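Local coordinates for Ton_1535 (Thermococcus onnurineus, PDB 3ZPJ), which is of unknown function but folds as an alpha-solenoid, a superhelical stack of helices with an unusual left-handed helical turn, an architecture often used for binding other macromolecules, at residues I204-T209 / A221-K226; V210-L215 / R243-L248; L215-A220 / K235-G240. One frame throughout, in Å; residues are numbered along the deposited sequence.

Contact 1: I204-T209 / A221-K226; sequences IELAKT and ALLKGK
Two helix ends meet here, the last turns of helix 194-209 and of the short helix 216-223, with L206 and L223 as the nearest pair of backbones, their CA atoms 7.8 Å apart. No hydrogen bond joins the segments; the contact is made by three leucines. L206 reaches over with both branches of its fork. Its CD1 meets L222 CD1 at 3.9 Å, while its CD2 lies 3.9 Å from L223 CD1. The single side chain thus rests on two consecutive residues of the short helix, which present themselves differently: L222 points toward L206, whereas L223 meets L206 CD2 with both its CD1 and its CB. The first torsion of L206, which sets CG anti to the backbone N (chi1 171°), leaves one methyl against L222 and the other against L223.

A Schellman motif follows these leucines. G225 has positive phi (74°), and two backbone bonds turn back into the last turn, K226 N to A221 O at 2.8 Å and G225 N to L222 O at 2.8 Å. K226 is already the N-cap of helix 227-237, so the reversal between two solenoid helices follows directly on the packing surface.

Neighbouring helices pack on the leucines: W253 of helix 240-256 lies on L206, A230 of helix 227-237 lies against L222, and L223 also touches K202 and K203, farther back on helix 194-209.

Contact 2: V210-L215 / R243-L248; sequences VYDVGL and RLIGEL
V213 sits over G246 CA, with both methyls, CG1 and CG2, 3.6 Å from it. The valine belongs to a type I beta turn, Y211 to G214, in the linker between helices 194-209 and 216-223 of the alpha-solenoid, and through it the linker packs directly on helix 240-256. Because G246 has no side chain, the CA atoms of V213 and G246 come within 5.5 Å, and V213 CG1 lies close to where a CB of G246 would stand. At chi1 -59°, with V213 CG1 anti to the carbonyl carbon, both methyls lie equally close to G246 CA. Beside them, D212 adds a looser apolar touch: its CB is 4.3 Å from I245 CG2. The end of I245 leads away from the linker, and its side chain also touches H285 and I286 of helix 280-293.

No hydrogen bond links the two segments. Two turns within the linker shape it, and S174 holds it through V210 O and a backbone bond to G214. G214 N bonds to Y211 O within the beta turn, and L215 N to V213 O at 2.7 Å across the inverse gamma turn centred on G214. Just beyond the helical segment, E249 accepts a hydrogen bond from Y211 N, with a weak one from D212 N, which ties the start of the turn to the same helix.

On the side of the helix turned away from the linker, R243 and E247 form a salt bridge one turn apart. R243 NE is 3.1 Å from E247 OE2 and its N-H points almost straight at the oxygen (170°), which lies in the guanidinium plane but is approached from above the carboxylate plane.

Contact 3: L215-A220 / K235-G240; sequences LPQIRA and KKKYSG
L215 meets K237 and Y238 in the contacts that carry most of the interface. The apolar ones are made by L215 CD1, which lies 3.7 Å from K237 CD and, oblique to the ring, 4.5 Å from Y238 CE2. The leucine thus packs on the aliphatic part of the lysine chain rather than near the amino group, and the bend of K237 at chi4 (-68°) turns NZ away from L215.

Polar groups, the hydroxyl of Y238 and the amide of Q217, take part across the segments by van der Waals contact. L215 CG and CD1, each 3.7 Å from Y238 OH, gather against it together with CD2 at 3.8 Å; leucine and tyrosine come from opposite directions. Q217, bent at chi2 (-93°), brings its amide NE2 to 3.9 Å from K237 CE, and the two side chains cross at about a right angle.

Deeper in, I218 packs on I233 and I234 of helix 227-237. R219 hydrogen-bonds through NH2 to Y181 OH on helix 174-190 and through NH1 to L172 O just before it.

At this surface edge between consecutive solenoid helices, L215, the N-cap of helix 216-223, is covered by lysine hydrocarbon and the hydroxyl end of a tyrosine. With no hydrogen bond or salt bridge across the segments, the contact rests on shape and hydrocarbon packing rather than polar pairing.

How the contacts relate
From the N terminus, the chain enters through helix 194-209, whose end supplies the first side of contact 1; that contact closes when helix 216-223 ends. The linker 210-215 opens contact 2 before this happens, so contacts 1 and 2 cross, and L222 CD1 meets V210 CG2 between them. Contact 3 starts at the shared L215, also crosses contact 1, and closes at the end of helix 227-237. It is nested within the larger loop that contact 2 closes on helix 240-256. R219 links all three, touching A207 and L206 and making a weak, probable hydrogen bond from NH1 to G214 O. Together they tie four successive helices around one short linker.

Contact 1: I204-T209 / A221-K226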
ATOM      1  N   ILE A 204       3.278  -0.715   8.572  1.00 32.55           N
ATOM      2  CA  ILE A 204       4.225   0.347   8.246  1.00 29.37           C
ATOM      3  C   ILE A 204       5.660  -0.187   8.193  1.00 30.01           C
ATOM      4  O   ILE A 204       6.411   0.155   7.272  1.00 33.65           O
ATOM      5  CB  ILE A 204       4.118   1.511   9.237  1.00 36.25           C
ATOM      6  CG1 ILE A 204       2.798   2.265   9.009  1.00 38.57           C
ATOM      7  CG2 ILE A 204       5.311   2.449   9.078  1.00 24.14           C
ATOM      8  CD1 ILE A 204       2.424   3.239  10.136  1.00 27.81           C
ATOM      9  N   GLU A 205       6.035  -1.043   9.149  1.00 29.45           N
ATOM     10  CA  GLU A 205       7.368  -1.668   9.099  1.00 41.15           C
ATOM     11  C   GLU A 205       7.463  -2.504   7.831  1.00 35.31           C
ATOM     12  O   GLU A 205       8.470  -2.502   7.151  1.00 32.10           O
ATOM     13  CB  GLU A 205       7.637  -2.586  10.294  1.00 36.30           C
ATOM     14  CG  GLU A 205       7.601  -1.945  11.668  1.00 59.28           C
ATOM     15  CD  GLU A 205       7.876  -2.966  12.783  1.00 67.91           C
ATOM     16  OE1 GLU A 205       8.766  -3.829  12.599  1.00 68.69           O
ATOM     17  OE2 GLU A 205       7.186  -2.922  13.829  1.00 67.46           O
ATOM     18  N   LEU A 206       6.386  -3.213   7.515  1.00 42.11           N
ATOM     19  CA  LEU A 206       6.366  -4.043   6.332  1.00 37.89           C
ATOM     20  C   LEU A 206       6.483  -3.174   5.081  1.00 37.04           C
ATOM     21  O   LEU A 206       7.344  -3.412   4.250  1.00 30.77           O
ATOM     22  CB  LEU A 206       5.105  -4.911   6.306  1.00 31.12           C
ATOM     23  CG  LEU A 206       4.804  -5.695   5.025  1.00 35.44           C
ATOM     24  CD1 LEU A 206       6.008  -6.465   4.521  1.00 37.39           C
ATOM     25  CD2 LEU A 206       3.664  -6.665   5.315  1.00 33.13           C
ATOM     26  N   ALA A 207       5.639  -2.155   4.951  1.00 25.73           N
ATOM     27  CA  ALA A 207       5.745  -1.299   3.778  1.00 29.63           C
ATOM     28  C   ALA A 207       7.146  -0.677   3.665  1.00 34.94           C
ATOM     29  O   ALA A 207       7.669  -0.522   2.568  1.00 36.46           O
ATOM     30  CB  ALA A 207       4.676  -0.203   3.785  1.00 24.72           C
ATOM     31  N   LYS A 208       7.742  -0.329   4.803  1.00 35.56           N
ATOM     32  CA  LYS A 208       9.073   0.276   4.818  1.00 36.94           C
ATOM     33  C   LYS A 208      10.156  -0.722   4.442  1.00 37.33           C
ATOM     34  O   LYS A 208      11.123  -0.365   3.785  1.00 39.29           O
ATOM     35  CB  LYS A 208       9.400   0.874   6.191  1.00 39.77           C
ATOM     36  CG  LYS A 208       9.033   2.329   6.340  1.00 46.54           C
ATOM     37  CD  LYS A 208       9.162   2.785   7.790  1.00 48.95           C
ATOM     38  CE  LYS A 208       8.505   4.149   7.992  1.00 53.05           C
ATOM     39  NZ  LYS A 208       8.428   4.540   9.445  1.00 60.26           N
ATOM     40  N   THR A 209       9.988  -1.969   4.866  1.00 38.38           N
ATOM     41  CA  THR A 209      10.990  -3.005   4.651  1.00 30.49           C
ATOM     42  C   THR A 209      10.931  -3.501   3.212  1.00 37.12           C
ATOM     43  O   THR A 209      11.955  -3.623   2.538  1.00 38.29           O
ATOM     44  CB  THR A 209      10.750  -4.212   5.563  1.00 26.04           C
ATOM     45  OG1 THR A 209      10.604  -3.775   6.924  1.00 31.07           O
ATOM     46  CG2 THR A 209      11.915  -5.202   5.451  1.00 29.15           C
ATOM     47  N   ALA A 221       0.480 -10.793   0.971  1.00 34.95           N
ATOM     48  CA  ALA A 221       0.951 -12.156   1.139  1.00 29.27           C
ATOM     49  C   ALA A 221       1.929 -12.255   2.312  1.00 35.64           C
ATOM     50  O   ALA A 221       1.873 -13.202   3.105  1.00 38.84           O
ATOM     51  CB  ALA A 221       1.594 -12.666  -0.146  1.00 29.30           C
ATOM     52  N   LEU A 222       2.820 -11.276   2.425  1.00 38.76           N
ATOM     53  CA  LEU A 222       3.859 -11.312   3.454  1.00 36.31           C
ATOM     54  C   LEU A 222       3.240 -11.257   4.835  1.00 37.41           C
ATOM     55  O   LEU A 222       3.654 -11.976   5.749  1.00 34.91           O
ATOM     56  CB  LEU A 222       4.834 -10.153   3.261  1.00 27.32           C
ATOM     57  CG  LEU A 222       5.719 -10.385   2.037  1.00 40.46           C
ATOM     58  CD1 LEU A 222       6.709  -9.259   1.824  1.00 38.93           C
ATOM     59  CD2 LEU A 222       6.454 -11.730   2.197  1.00 28.25           C
ATOM     60  N   LEU A 223       2.216 -10.416   4.967  1.00 32.11           N
ATOM     61  CA  LEU A 223       1.545 -10.222   6.239  1.00 29.99           C
ATOM     62  C   LEU A 223       0.878 -11.523   6.702  1.00 28.88           C
ATOM     63  O   LEU A 223       0.878 -11.835   7.887  1.00 35.95           O
ATOM     64  CB  LEU A 223       0.536  -9.055   6.118  1.00 22.88           C
ATOM     65  CG  LEU A 223       0.024  -8.464   7.420  1.00 33.45           C
ATOM     66  CD1 LEU A 223       1.166  -7.769   8.146  1.00 23.98           C
ATOM     67  CD2 LEU A 223      -1.131  -7.496   7.146  1.00 31.14           C
ATOM     68  N   LYS A 224       0.332 -12.286   5.758  1.00 35.07           N
ATOM     69  CA  LYS A 224      -0.240 -13.603   6.048  1.00 36.34           C
ATOM     70  C   LYS A 224       0.835 -14.642   6.273  1.00 35.47           C
ATOM     71  O   LYS A 224       0.523 -15.766   6.619  1.00 36.18           O
ATOM     72  CB  LYS A 224      -1.078 -14.124   4.873  1.00 37.56           C
ATOM     73  CG  LYS A 224      -2.289 -13.294   4.519  1.00 45.99           C
ATOM     74  CD  LYS A 224      -3.055 -13.944   3.363  1.00 47.84           C
ATOM     75  CE  LYS A 224      -3.454 -12.899   2.323  1.00 57.35           C
ATOM     76  NZ  LYS A 224      -3.913 -13.501   1.031  1.00 69.37           N
ATOM     77  N   GLY A 225       2.092 -14.296   6.013  1.00 38.78           N
ATOM     78  CA  GLY A 225       3.154 -15.292   6.055  1.00 43.78           C
ATOM     79  C   GLY A 225       3.176 -16.252   4.869  1.00 44.52           C
ATOM     80  O   GLY A 225       3.739 -17.350   4.947  1.00 42.78           O
ATOM     81  N   LYS A 226       2.557 -15.862   3.760  1.00 45.01           N
ATOM     82  CA  LYS A 226       2.619 -16.714   2.570  1.00 44.19           C
ATOM     83  C   LYS A 226       3.858 -16.320   1.771  1.00 42.08           C
ATOM     84  O   LYS A 226       3.772 -15.756   0.679  1.00 40.83           O
ATOM     85  CB  LYS A 226       1.346 -16.588   1.713  1.00 45.18           C
ATOM     86  CG  LYS A 226       0.014 -17.006   2.395  1.00 49.80           C
ATOM     87  CD  LYS A 226       0.152 -18.157   3.386  1.00 68.24           C
ATOM     88  CE  LYS A 226      -1.141 -18.344   4.211  1.00 73.79           C
ATOM     89  NZ  LYS A 226      -1.016 -19.329   5.336  1.00 69.46           N
TER

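Contact 2: V210-L215 / R243-L248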
ATOM      1  N   VAL A 210       9.728  -3.812   2.751  1.00 36.85           N
ATOM      2  CA  VAL A 210       9.533  -4.276   1.380  1.00 32.19           C
ATOM      3  C   VAL A 210       8.928  -3.114   0.588  1.00 39.78           C
ATOM      4  O   VAL A 210       7.702  -2.979   0.483  1.00 42.58           O
ATOM      5  CB  VAL A 210       8.602  -5.490   1.348  1.00 30.17           C
ATOM      6  CG1 VAL A 210       8.581  -6.095  -0.037  1.00 34.29           C
ATOM      7  CG2 VAL A 210       9.069  -6.533   2.343  1.00 36.12           C
ATOM      8  N   TYR A 211       9.812  -2.276   0.050  1.00 43.16           N
ATOM      9  CA  TYR A 211       9.459  -0.965  -0.464  1.00 41.18           C
ATOM     10  C   TYR A 211       9.454  -0.942  -1.982  1.00 46.91           C
ATOM     11  O   TYR A 211       8.442  -0.617  -2.595  1.00 50.24           O
ATOM     12  CB  TYR A 211      10.463   0.073   0.046  1.00 38.51           C
ATOM     13  CG  TYR A 211      10.038   1.508  -0.179  1.00 37.56           C
ATOM     14  CD1 TYR A 211       9.207   2.146   0.727  1.00 37.00           C
ATOM     15  CD2 TYR A 211      10.487   2.234  -1.290  1.00 40.88           C
ATOM     16  CE1 TYR A 211       8.822   3.459   0.541  1.00 34.12           C
ATOM     17  CE2 TYR A 211      10.100   3.560  -1.488  1.00 32.16           C
ATOM     18  CZ  TYR A 211       9.260   4.156  -0.556  1.00 37.14           C
ATOM     19  OH  TYR A 211       8.840   5.451  -0.705  1.00 44.34           O
ATOM     20  N   ASP A 212      10.593  -1.271  -2.584  1.00 41.68           N
ATOM     21  CA  ASP A 212      10.731  -1.229  -4.038  1.00 47.21           C
ATOM     22  C   ASP A 212       9.791  -2.222  -4.707  1.00 53.01           C
ATOM     23  O   ASP A 212       9.140  -1.897  -5.699  1.00 58.37           O
ATOM     24  CB  ASP A 212      12.179  -1.501  -4.454  1.00 60.12           C
ATOM     25  CG  ASP A 212      13.157  -0.437  -3.943  1.00 65.92           C
ATOM     26  OD1 ASP A 212      13.381  -0.366  -2.712  1.00 64.84           O
ATOM     27  OD2 ASP A 212      13.714   0.318  -4.772  1.00 63.75           O
ATOM     28  N   VAL A 213       9.715  -3.434  -4.165  1.00 46.66           N
ATOM     29  CA  VAL A 213       8.775  -4.413  -4.695  1.00 44.21           C
ATOM     30  C   VAL A 213       7.502  -4.507  -3.854  1.00 37.50           C
ATOM     31  O   VAL A 213       6.785  -5.496  -3.928  1.00 48.78           O
ATOM     32  CB  VAL A 213       9.387  -5.826  -4.797  1.00 40.66           C
ATOM     33  CG1 VAL A 213      10.616  -5.832  -5.704  1.00 40.52           C
ATOM     34  CG2 VAL A 213       9.725  -6.345  -3.420  1.00 39.62           C
ATOM     35  N   GLY A 214       7.203  -3.474  -3.079  1.00 39.10           N
ATOM     36  CA  GLY A 214       6.024  -3.508  -2.231  1.00 39.20           C
ATOM     37  C   GLY A 214       4.675  -3.380  -2.927  1.00 34.62           C
ATOM     38  O   GLY A 214       3.882  -2.497  -2.599  1.00 40.68           O
ATOM     39  N   LEU A 215       4.417  -4.239  -3.907  1.00 40.21           N
ATOM     40  CA  LEU A 215       3.107  -4.288  -4.534  1.00 39.77           C
ATOM     41  C   LEU A 215       2.092  -4.727  -3.493  1.00 37.57           C
ATOM     42  O   LEU A 215       2.394  -5.552  -2.635  1.00 35.85           O
ATOM     43  CB  LEU A 215       3.095  -5.249  -5.719  1.00 29.48           C
ATOM     44  CG  LEU A 215       4.005  -4.800  -6.864  1.00 48.94           C
ATOM     45  CD1 LEU A 215       3.856  -5.743  -8.045  1.00 47.50           C
ATOM     46  CD2 LEU A 215       3.748  -3.344  -7.285  1.00 37.19           C
ATOM     47  N   ARG A 243      14.923  -7.742  -8.872  1.00 46.91           N
ATOM     48  CA  ARG A 243      14.617  -9.056  -8.318  1.00 47.54           C
ATOM     49  C   ARG A 243      15.522  -9.410  -7.140  1.00 45.39           C
ATOM     50  O   ARG A 243      15.111 -10.093  -6.202  1.00 48.78           O
ATOM     51  CB  ARG A 243      14.737 -10.143  -9.380  1.00 45.20           C
ATOM     52  CG  ARG A 243      14.267 -11.478  -8.862  1.00 47.29           C
ATOM     53  CD  ARG A 243      14.289 -12.550  -9.907  1.00 50.70           C
ATOM     54  NE  ARG A 243      14.434 -13.856  -9.271  1.00 60.26           N
ATOM     55  CZ  ARG A 243      14.587 -15.000  -9.929  1.00 64.64           C
ATOM     56  NH1 ARG A 243      14.600 -15.010 -11.258  1.00 60.52           N
ATOM     57  NH2 ARG A 243      14.716 -16.135  -9.252  1.00 66.71           N
ATOM     58  N   LEU A 244      16.763  -8.950  -7.204  1.00 46.02           N
ATOM     59  CA  LEU A 244      17.702  -9.169  -6.129  1.00 45.96           C
ATOM     60  C   LEU A 244      17.275  -8.366  -4.902  1.00 42.29           C
ATOM     61  O   LEU A 244      17.139  -8.918  -3.808  1.00 45.32           O
ATOM     62  CB  LEU A 244      19.120  -8.800  -6.573  1.00 42.82           C
ATOM     63  CG  LEU A 244      20.257  -8.991  -5.568  1.00 55.37           C
ATOM     64  CD1 LEU A 244      20.078 -10.261  -4.781  1.00 64.73           C
ATOM     65  CD2 LEU A 244      21.601  -9.032  -6.307  1.00 47.89           C
ATOM     66  N   ILE A 245      17.070  -7.066  -5.083  1.00 43.30           N
ATOM     67  CA  ILE A 245      16.689  -6.208  -3.972  1.00 43.31           C
ATOM     68  C   ILE A 245      15.398  -6.731  -3.354  1.00 37.80           C
ATOM     69  O   ILE A 245      15.267  -6.797  -2.136  1.00 42.61           O
ATOM     70  CB  ILE A 245      16.496  -4.733  -4.404  1.00 49.10           C
ATOM     71  CG1 ILE A 245      17.817  -3.970  -4.341  1.00 49.48           C
ATOM     72  CG2 ILE A 245      15.524  -4.012  -3.478  1.00 50.66           C
ATOM     73  CD1 ILE A 245      18.791  -4.352  -5.380  1.00 59.73           C
ATOM     74  N   GLY A 246      14.459  -7.133  -4.199  1.00 38.34           N
ATOM     75  CA  GLY A 246      13.147  -7.532  -3.719  1.00 42.09           C
ATOM     76  C   GLY A 246      13.252  -8.775  -2.863  1.00 43.04           C
ATOM     77  O   GLY A 246      12.639  -8.873  -1.794  1.00 43.02           O
ATOM     78  N   GLU A 247      14.042  -9.734  -3.326  1.00 40.60           N
ATOM     79  CA  GLU A 247      14.242 -10.952  -2.557  1.00 37.03           C
ATOM     80  C   GLU A 247      14.914 -10.638  -1.220  1.00 35.71           C
ATOM     81  O   GLU A 247      14.516 -11.169  -0.188  1.00 36.02           O
ATOM     82  CB  GLU A 247      14.984 -12.007  -3.380  1.00 38.27           C
ATOM     83  CG  GLU A 247      14.118 -12.617  -4.499  1.00 38.72           C
ATOM     84  CD  GLU A 247      14.877 -13.546  -5.449  1.00 55.78           C
ATOM     85  OE1 GLU A 247      16.128 -13.544  -5.452  1.00 60.56           O
ATOM     86  OE2 GLU A 247      14.217 -14.285  -6.207  1.00 62.48           O
ATOM     87  N   LEU A 248      15.886  -9.727  -1.227  1.00 36.79           N
ATOM     88  CA  LEU A 248      16.551  -9.315   0.008  1.00 35.75           C
ATOM     89  C   LEU A 248      15.618  -8.606   0.986  1.00 44.60           C
ATOM     90  O   LEU A 248      15.669  -8.860   2.193  1.00 39.76           O
ATOM     91  CB  LEU A 248      17.771  -8.444  -0.292  1.00 36.60           C
ATOM     92  CG  LEU A 248      18.875  -9.209  -1.026  1.00 42.31           C
ATOM     93  CD1 LEU A 248      20.085  -8.338  -1.336  1.00 47.09           C
ATOM     94  CD2 LEU A 248      19.295 -10.386  -0.190  1.00 43.08           C
TER

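Contact 3: L215-A220 / K235-G240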
ATOM      1  N   LEU A 215       4.417  -4.239  -3.907  1.00 40.21           N
ATOM      2  CA  LEU A 215       3.107  -4.288  -4.534  1.00 39.77           C
ATOM      3  C   LEU A 215       2.092  -4.727  -3.493  1.00 37.57           C
ATOM      4  O   LEU A 215       2.394  -5.552  -2.635  1.00 35.85           O
ATOM      5  CB  LEU A 215       3.095  -5.249  -5.719  1.00 29.48           C
ATOM      6  CG  LEU A 215       4.005  -4.800  -6.864  1.00 48.94           C
ATOM      7  CD1 LEU A 215       3.856  -5.743  -8.045  1.00 47.50           C
ATOM      8  CD2 LEU A 215       3.748  -3.344  -7.285  1.00 37.19           C
ATOM      9  N   PRO A 216       0.876  -4.174  -3.572  1.00 39.08           N
ATOM     10  CA  PRO A 216      -0.121  -4.439  -2.528  1.00 33.32           C
ATOM     11  C   PRO A 216      -0.388  -5.931  -2.329  1.00 30.90           C
ATOM     12  O   PRO A 216      -0.568  -6.347  -1.189  1.00 41.61           O
ATOM     13  CB  PRO A 216      -1.371  -3.673  -3.006  1.00 37.55           C
ATOM     14  CG  PRO A 216      -1.115  -3.328  -4.442  1.00 40.40           C
ATOM     15  CD  PRO A 216       0.377  -3.283  -4.634  1.00 36.91           C
ATOM     16  N   GLN A 217      -0.346  -6.730  -3.392  1.00 33.93           N
ATOM     17  CA  GLN A 217      -0.617  -8.169  -3.265  1.00 37.84           C
ATOM     18  C   GLN A 217       0.574  -8.914  -2.639  1.00 40.47           C
ATOM     19  O   GLN A 217       0.418  -9.987  -2.044  1.00 40.36           O
ATOM     20  CB  GLN A 217      -0.987  -8.783  -4.622  1.00 39.19           C
ATOM     21  CG  GLN A 217       0.120  -8.730  -5.664  1.00 44.90           C
ATOM     22  CD  GLN A 217       0.067  -7.493  -6.566  1.00 50.77           C
ATOM     23  OE1 GLN A 217      -0.245  -6.369  -6.129  1.00 42.46           O
ATOM     24  NE2 GLN A 217       0.390  -7.701  -7.840  1.00 48.56           N
ATOM     25  N   ILE A 218       1.757  -8.326  -2.779  1.00 36.77           N
ATOM     26  CA  ILE A 218       2.967  -8.839  -2.156  1.00 41.44           C
ATOM     27  C   ILE A 218       2.937  -8.534  -0.655  1.00 33.24           C
ATOM     28  O   ILE A 218       3.185  -9.417   0.162  1.00 43.61           O
ATOM     29  CB  ILE A 218       4.253  -8.260  -2.845  1.00 38.95           C
ATOM     30  CG1 ILE A 218       4.517  -8.982  -4.169  1.00 36.85           C
ATOM     31  CG2 ILE A 218       5.470  -8.389  -1.959  1.00 36.18           C
ATOM     32  CD1 ILE A 218       5.293  -8.151  -5.171  1.00 36.88           C
ATOM     33  N   ARG A 219       2.630  -7.294  -0.284  1.00 36.34           N
ATOM     34  CA  ARG A 219       2.567  -6.962   1.137  1.00 31.66           C
ATOM     35  C   ARG A 219       1.494  -7.798   1.813  1.00 40.58           C
ATOM     36  O   ARG A 219       1.726  -8.323   2.913  1.00 39.53           O
ATOM     37  CB  ARG A 219       2.361  -5.464   1.375  1.00 28.91           C
ATOM     38  CG  ARG A 219       3.465  -4.601   0.766  1.00 30.18           C
ATOM     39  CD  ARG A 219       3.589  -3.270   1.484  1.00 28.87           C
ATOM     40  NE  ARG A 219       2.279  -2.702   1.794  1.00 37.61           N
ATOM     41  CZ  ARG A 219       1.490  -2.119   0.896  1.00 31.94           C
ATOM     42  NH1 ARG A 219       1.886  -2.050  -0.374  1.00 31.58           N
ATOM     43  NH2 ARG A 219       0.304  -1.616   1.260  1.00 31.14           N
ATOM     44  N   ALA A 220       0.347  -7.955   1.136  1.00 30.47           N
ATOM     45  CA  ALA A 220      -0.742  -8.795   1.656  1.00 30.89           C
ATOM     46  C   ALA A 220      -0.305 -10.248   1.891  1.00 34.29           C
ATOM     47  O   ALA A 220      -0.669 -10.870   2.886  1.00 34.94           O
ATOM     48  CB  ALA A 220      -1.961  -8.757   0.736  1.00 29.05           C
ATOM     49  N   LYS A 235       9.551 -13.138  -8.719  1.00 41.09           N
ATOM     50  CA  LYS A 235      10.231 -13.763  -9.859  1.00 56.69           C
ATOM     51  C   LYS A 235       9.487 -13.506 -11.164  1.00 60.54           C
ATOM     52  O   LYS A 235      10.097 -13.339 -12.216  1.00 61.68           O
ATOM     53  CB  LYS A 235      10.332 -15.272  -9.679  1.00 61.49           C
ATOM     54  CG  LYS A 235      11.338 -15.737  -8.666  1.00 74.17           C
ATOM     55  CD  LYS A 235      11.434 -17.260  -8.714  1.00 87.38           C
ATOM     56  CE  LYS A 235      12.299 -17.809  -7.589  1.00 96.19           C
ATOM     57  NZ  LYS A 235      11.779 -17.486  -6.223  1.00 93.11           N
ATOM     58  N   LYS A 236       8.164 -13.502 -11.095  1.00 58.39           N
ATOM     59  CA  LYS A 236       7.359 -13.267 -12.279  1.00 64.12           C
ATOM     60  C   LYS A 236       7.485 -11.815 -12.735  1.00 64.90           C
ATOM     61  O   LYS A 236       7.706 -11.544 -13.910  1.00 73.54           O
ATOM     62  CB  LYS A 236       5.894 -13.615 -12.008  1.00 75.20           C
ATOM     63  CG  LYS A 236       4.919 -13.123 -13.078  1.00 92.26           C
ATOM     64  CD  LYS A 236       3.499 -12.973 -12.514  1.00103.30           C
ATOM     65  CE  LYS A 236       2.585 -12.162 -13.439  1.00105.80           C
ATOM     66  NZ  LYS A 236       1.233 -11.935 -12.839  1.00101.79           N
ATOM     67  N   LYS A 237       7.367 -10.884 -11.798  1.00 61.16           N
ATOM     68  CA  LYS A 237       7.237  -9.475 -12.148  1.00 64.11           C
ATOM     69  C   LYS A 237       8.544  -8.672 -12.206  1.00 68.32           C
ATOM     70  O   LYS A 237       8.537  -7.503 -12.605  1.00 73.69           O
ATOM     71  CB  LYS A 237       6.245  -8.784 -11.202  1.00 58.74           C
ATOM     72  CG  LYS A 237       4.785  -9.157 -11.460  1.00 64.41           C
ATOM     73  CD  LYS A 237       3.828  -8.059 -10.994  1.00 59.32           C
ATOM     74  CE  LYS A 237       2.375  -8.498 -11.094  1.00 58.51           C
ATOM     75  NZ  LYS A 237       1.915  -8.665 -12.502  1.00 69.22           N
ATOM     76  N   TYR A 238       9.655  -9.280 -11.807  1.00 55.92           N
ATOM     77  CA  TYR A 238      10.931  -8.565 -11.757  1.00 46.36           C
ATOM     78  C   TYR A 238      12.090  -9.474 -12.147  1.00 49.99           C
ATOM     79  O   TYR A 238      12.021 -10.690 -11.955  1.00 56.60           O
ATOM     80  CB  TYR A 238      11.188  -8.013 -10.344  1.00 48.89           C
ATOM     81  CG  TYR A 238      10.144  -7.038  -9.837  1.00 50.83           C
ATOM     82  CD1 TYR A 238      10.111  -5.723 -10.287  1.00 53.05           C
ATOM     83  CD2 TYR A 238       9.188  -7.432  -8.903  1.00 56.34           C
ATOM     84  CE1 TYR A 238       9.153  -4.827  -9.821  1.00 51.73           C
ATOM     85  CE2 TYR A 238       8.229  -6.544  -8.436  1.00 46.98           C
ATOM     86  CZ  TYR A 238       8.219  -5.245  -8.902  1.00 50.52           C
ATOM     87  OH  TYR A 238       7.275  -4.355  -8.444  1.00 61.32           O
ATOM     88  N   SER A 239      13.155  -8.887 -12.694  1.00 46.23           N
ATOM     89  CA  SER A 239      14.405  -9.624 -12.897  1.00 54.36           C
ATOM     90  C   SER A 239      15.634  -8.757 -12.580  1.00 57.11           C
ATOM     91  O   SER A 239      15.506  -7.564 -12.263  1.00 51.11           O
ATOM     92  CB  SER A 239      14.492 -10.186 -14.314  1.00 58.37           C
ATOM     93  OG  SER A 239      14.383  -9.152 -15.270  1.00 65.32           O
ATOM     94  N   GLY A 240      16.817  -9.369 -12.662  1.00 55.88           N
ATOM     95  CA  GLY A 240      18.066  -8.695 -12.339  1.00 52.90           C
ATOM     96  C   GLY A 240      18.100  -7.964 -11.001  1.00 59.18           C
ATOM     97  O   GLY A 240      17.807  -8.535  -9.944  1.00 57.64           O
TER